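PDB 3H7A: short chain dehydrogenase, which is an oxidoreductase of the short-chain dehydrogenase/reductase family and probably carries out NAD(P)-dependent redox chemistry on a substrate not yet identified. Local coordinates for residues 9-14 and 73-78; 34-39 and 56-61. One frame throughout, in Å; residues are numbered along the deposited sequence.

In the fold
Contacts 1 and 2 lie on the same side of the chain's centre, their own centres about 8 Å apart, in the first half of a Rossmann-type parallel sheet. Strands 57-62, 33-38 and 9-13 run next to one another there, in the 3-2-1 order of the fold. Contact 2 joins the first two of these, and contact 1 lays helix 68-81 on the third. Along the chain, contact 2 is nested within the loop that contact 1 closes, and helix 68-81 directly follows strand 57-62. Phe35 links the two: its backbone pairs with strand 9-13, and Phe74 packs against it. Together they form part of what is probably, as in relatives, the dinucleotide-binding half.

Contact 1. Residues 9-14 and 73-78; sequences TVAVIG and AFLNAA
Ala11, a short side chain between Thr9 and Ile13, leaves a shallow place on this face of strand 9-13, and two side chains of helix 68-81 close on its methyl group: CB of Ala11 lies 3.7 Å from CD2 of Leu75 and 3.8 Å from CE2 of Phe74. The small residue thus makes the hollow, and the large ones on the helix are the bumps that fill it. Phe74 reaches down because its CG stands anti to the backbone N (chi1 -180°), which carries the ring toward the strand. There CE2 also meets CG1 of Ile13, at 3.7 Å, the two side chains sliding past each other in opposite directions; both neighbours meet the ring obliquely. The far corner of the ring, CZ, comes within 4.1 Å of the carbonyl O of Val12. Beyond CG1 the same branch of Ile13 ends in CD1, 4.1 Å from CD2 of Leu75, where the two side chains cross at about a right angle.

At the other end the relation is reversed, since here the helix supplies the small residue. Ala78 lets Thr9 come close, with CA atoms 6.2 Å apart, whereas the axes of the two segments stay 9.0 Å apart at their nearest. OG1 of Thr9 lies 3.1 Å from the carbonyl O of Ala78, yet its hydrogen bond goes to Ala82 O, just beyond the helix. Strand and helix run nearly antiparallel, at 161°, and bury 278 Å² between them.

The packing is a helix-on-sheet layer of the Rossmann fold. Strands 33-38 and 84-89 flank strand 9-13; Phe35 of the former touches Phe74 and Ala78, while Ser125 and Leu128 of helix 104-132 pack against Leu75.

Contact 2. Residues 34-39 and 56-61; sequences VFAGRR and GRIVAR
Val34 O takes the shortest bond between the strands, from Val59 N at 2.8 Å; the donor approaches nearly along the C=O axis, and the bond is nearly straight at the hydrogen. The same oxygen also receives a CA-H...O contact from Ile58. Further on, Val59 O accepts Ala36 N at 2.9 Å, and Ala36 O accepts Arg61 N at the same length, both nearly straight. Val34 N to Arg57 O continues the ladder at one end, and a weak bond from Arg38 N to Arg61 O, 3.5 Å long, ends it at the other. The register, Val34 beside Ile58 through Gly37 beside Arg61, is that of parallel strands, whose axes differ in direction by 25°.

On one face, Val59 sits squarely over the ring of Phe35 in a CH-pi contact: its CB lies 3.8 Å from the ring centroid and 8° off the normal. The two methyl groups spread over the ring, CG1 above CE2 and CG2 near CE1 and CZ. With its CG anti to the carbonyl carbon (chi1 -88°), Phe35 lies side by side with Val59. Near the ring plane, CD of Arg61 meets the edge at CD2, 4.2 Å away. Phe35 also touches Phe74 and Ala78 of helix 68-81. Were the ring cut back to an alanine here, Val59 would probably lose its aromatic platform and a gap would be likely to open toward Phe74 and Ala78. On the other face, CB of Ala36 touches CD1 of Ile58 at 3.9 Å.

The pair belongs to the beta-alpha-beta unit that runs from strand 33-38 through helix 45-53 to strand 57-62, the sheet's outermost strand on this side within the chain. Helix 68-81 packs on the face with Phe35 and Val59, and helices 18-29 and 45-53 pack on the face with Val34 and Ile58.

Contact 1. Residues 9-14 and 73-78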
# COMPACT_ATOMS: atom_id res chain seq x y z
N THR B 9 -12.91 -3.71 -32.90
CA THR B 9 -12.64 -5.01 -32.28
C THR B 9 -12.23 -4.90 -30.81
O THR B 9 -11.71 -3.87 -30.38
CB THR B 9 -11.56 -5.82 -33.02
OG1 THR B 9 -10.42 -4.99 -33.26
CG2 THR B 9 -12.10 -6.33 -34.35
N VAL B 10 -12.52 -5.97 -30.06
CA VAL B 10 -12.00 -6.21 -28.72
C VAL B 10 -11.19 -7.50 -28.71
O VAL B 10 -11.69 -8.56 -29.11
CB VAL B 10 -13.16 -6.34 -27.67
CG1 VAL B 10 -12.62 -6.76 -26.31
CG2 VAL B 10 -13.91 -5.05 -27.55
N ALA B 11 -9.93 -7.44 -28.27
CA ALA B 11 -9.13 -8.65 -28.15
C ALA B 11 -9.28 -9.21 -26.74
O ALA B 11 -8.99 -8.52 -25.78
CB ALA B 11 -7.68 -8.36 -28.46
N VAL B 12 -9.77 -10.44 -26.63
CA VAL B 12 -9.83 -11.10 -25.33
C VAL B 12 -8.74 -12.17 -25.35
O VAL B 12 -8.88 -13.23 -25.98
CB VAL B 12 -11.23 -11.71 -25.02
CG1 VAL B 12 -11.21 -12.49 -23.71
CG2 VAL B 12 -12.27 -10.62 -24.95
N ILE B 13 -7.61 -11.86 -24.72
CA ILE B 13 -6.49 -12.79 -24.65
C ILE B 13 -6.69 -13.64 -23.40
O ILE B 13 -6.47 -13.18 -22.28
CB ILE B 13 -5.11 -12.08 -24.70
CG1 ILE B 13 -4.92 -11.44 -26.09
CG2 ILE B 13 -3.98 -13.06 -24.43
CD1 ILE B 13 -4.00 -10.25 -26.12
N GLY B 14 -7.18 -14.87 -23.60
CA GLY B 14 -7.50 -15.77 -22.51
C GLY B 14 -9.00 -15.96 -22.38
O GLY B 14 -9.60 -15.68 -21.33
N ALA B 73 0.59 -11.33 -33.94
CA ALA B 73 -0.21 -11.68 -35.11
C ALA B 73 -1.68 -11.66 -34.78
O ALA B 73 -2.48 -11.24 -35.61
CB ALA B 73 0.20 -13.05 -35.67
N PHE B 74 -2.04 -12.10 -33.58
CA PHE B 74 -3.42 -12.03 -33.08
C PHE B 74 -3.96 -10.58 -33.01
O PHE B 74 -5.10 -10.30 -33.43
CB PHE B 74 -3.47 -12.73 -31.70
CG PHE B 74 -4.83 -12.75 -31.05
CD1 PHE B 74 -5.74 -13.77 -31.32
CD2 PHE B 74 -5.19 -11.78 -30.10
CE1 PHE B 74 -6.98 -13.81 -30.70
CE2 PHE B 74 -6.43 -11.81 -29.47
CZ PHE B 74 -7.32 -12.83 -29.77
N LEU B 75 -3.14 -9.66 -32.50
CA LEU B 75 -3.54 -8.27 -32.34
C LEU B 75 -3.56 -7.51 -33.65
O LEU B 75 -4.48 -6.73 -33.90
CB LEU B 75 -2.64 -7.57 -31.32
CG LEU B 75 -2.78 -8.09 -29.88
CD1 LEU B 75 -1.73 -7.51 -28.96
CD2 LEU B 75 -4.17 -7.80 -29.35
N ASN B 76 -2.54 -7.74 -34.49
CA ASN B 76 -2.50 -7.20 -35.84
C ASN B 76 -3.72 -7.65 -36.66
O ASN B 76 -4.33 -6.84 -37.36
CB ASN B 76 -1.23 -7.63 -36.56
CG ASN B 76 -0.02 -6.81 -36.16
OD1 ASN B 76 -0.14 -5.75 -35.55
ND2 ASN B 76 1.16 -7.31 -36.50
N ALA B 77 -4.07 -8.93 -36.55
CA ALA B 77 -5.28 -9.49 -37.18
C ALA B 77 -6.55 -8.81 -36.70
O ALA B 77 -7.42 -8.48 -37.52
CB ALA B 77 -5.36 -10.99 -36.94
N ALA B 78 -6.65 -8.58 -35.39
CA ALA B 78 -7.82 -7.91 -34.81
C ALA B 78 -7.93 -6.49 -35.31
O ALA B 78 -9.00 -6.09 -35.78
CB ALA B 78 -7.81 -7.95 -33.27

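Contact 2. Residues 34-39 and 56-61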
# COMPACT_ATOMS: atom_id res chain seq x y z
N VAL B 34 -15.49 -9.53 -31.26
CA VAL B 34 -14.52 -10.04 -30.32
C VAL B 34 -13.57 -11.00 -31.02
O VAL B 34 -13.99 -11.89 -31.73
CB VAL B 34 -15.21 -10.68 -29.08
CG1 VAL B 34 -14.18 -11.38 -28.16
CG2 VAL B 34 -15.99 -9.60 -28.31
N PHE B 35 -12.28 -10.75 -30.86
CA PHE B 35 -11.24 -11.70 -31.19
C PHE B 35 -10.91 -12.45 -29.91
O PHE B 35 -10.40 -11.87 -28.96
CB PHE B 35 -10.01 -10.99 -31.78
CG PHE B 35 -10.09 -10.82 -33.27
CD1 PHE B 35 -11.09 -10.02 -33.84
CD2 PHE B 35 -9.21 -11.50 -34.11
CE1 PHE B 35 -11.22 -9.90 -35.22
CE2 PHE B 35 -9.32 -11.38 -35.50
CZ PHE B 35 -10.32 -10.57 -36.05
N ALA B 36 -11.25 -13.73 -29.90
CA ALA B 36 -11.13 -14.53 -28.71
C ALA B 36 -10.01 -15.52 -28.93
O ALA B 36 -9.98 -16.22 -29.94
CB ALA B 36 -12.44 -15.26 -28.45
N GLY B 37 -9.06 -15.56 -28.00
CA GLY B 37 -7.96 -16.50 -28.08
C GLY B 37 -7.85 -17.40 -26.86
O GLY B 37 -8.02 -16.94 -25.73
N ARG B 38 -7.61 -18.68 -27.09
CA ARG B 38 -7.22 -19.63 -26.04
C ARG B 38 -6.25 -20.62 -26.68
O ARG B 38 -6.14 -20.63 -27.90
CB ARG B 38 -8.44 -20.32 -25.43
CG ARG B 38 -9.12 -21.33 -26.34
CD ARG B 38 -10.31 -21.99 -25.66
NE ARG B 38 -9.93 -22.94 -24.63
CZ ARG B 38 -10.79 -23.53 -23.80
NH1 ARG B 38 -12.09 -23.27 -23.88
NH2 ARG B 38 -10.35 -24.38 -22.90
N ARG B 39 -5.53 -21.40 -25.88
CA ARG B 39 -4.54 -22.34 -26.43
C ARG B 39 -5.12 -23.26 -27.49
O ARG B 39 -4.56 -23.36 -28.57
CB ARG B 39 -3.80 -23.15 -25.34
CG ARG B 39 -2.51 -22.49 -24.88
CD ARG B 39 -1.40 -23.51 -24.66
NE ARG B 39 -1.41 -24.08 -23.31
CZ ARG B 39 -0.75 -23.59 -22.26
NH1 ARG B 39 -0.82 -24.19 -21.08
NH2 ARG B 39 -0.01 -22.49 -22.39
N GLY B 56 -24.37 -11.60 -32.16
CA GLY B 56 -23.05 -10.98 -32.04
C GLY B 56 -21.99 -11.50 -32.99
O GLY B 56 -22.18 -12.54 -33.62
N ARG B 57 -20.87 -10.79 -33.07
CA ARG B 57 -19.77 -11.12 -33.97
C ARG B 57 -18.51 -11.50 -33.20
O ARG B 57 -18.11 -10.79 -32.28
CB ARG B 57 -19.49 -9.95 -34.91
CG ARG B 57 -20.69 -9.54 -35.76
CD ARG B 57 -20.52 -8.16 -36.35
NE ARG B 57 -20.41 -7.15 -35.30
CZ ARG B 57 -19.68 -6.04 -35.40
NH1 ARG B 57 -19.65 -5.19 -34.39
NH2 ARG B 57 -19.00 -5.76 -36.50
N ILE B 58 -17.91 -12.63 -33.57
CA ILE B 58 -16.71 -13.15 -32.89
C ILE B 58 -15.82 -13.93 -33.86
O ILE B 58 -16.33 -14.68 -34.70
CB ILE B 58 -17.08 -14.02 -31.63
CG1 ILE B 58 -15.82 -14.59 -30.95
CG2 ILE B 58 -18.09 -15.12 -31.97
CD1 ILE B 58 -16.08 -15.47 -29.73
N VAL B 59 -14.51 -13.71 -33.76
CA VAL B 59 -13.49 -14.49 -34.45
C VAL B 59 -12.71 -15.26 -33.41
O VAL B 59 -12.12 -14.67 -32.51
CB VAL B 59 -12.53 -13.59 -35.26
CG1 VAL B 59 -11.47 -14.41 -35.96
CG2 VAL B 59 -13.31 -12.76 -36.27
N ALA B 60 -12.73 -16.59 -33.52
CA ALA B 60 -12.00 -17.48 -32.60
C ALA B 60 -10.65 -17.89 -33.19
O ALA B 60 -10.58 -18.29 -34.35
CB ALA B 60 -12.83 -18.70 -32.31
N ARG B 61 -9.59 -17.77 -32.39
CA ARG B 61 -8.26 -18.23 -32.81
C ARG B 61 -7.61 -19.08 -31.72
O ARG B 61 -7.93 -18.94 -30.54
CB ARG B 61 -7.35 -17.05 -33.16
CG ARG B 61 -7.75 -16.31 -34.43
CD ARG B 61 -6.97 -15.00 -34.58
NE ARG B 61 -5.52 -15.19 -34.71
CZ ARG B 61 -4.81 -14.99 -35.83
NH1 ARG B 61 -5.41 -14.60 -36.95
NH2 ARG B 61 -3.50 -15.20 -35.83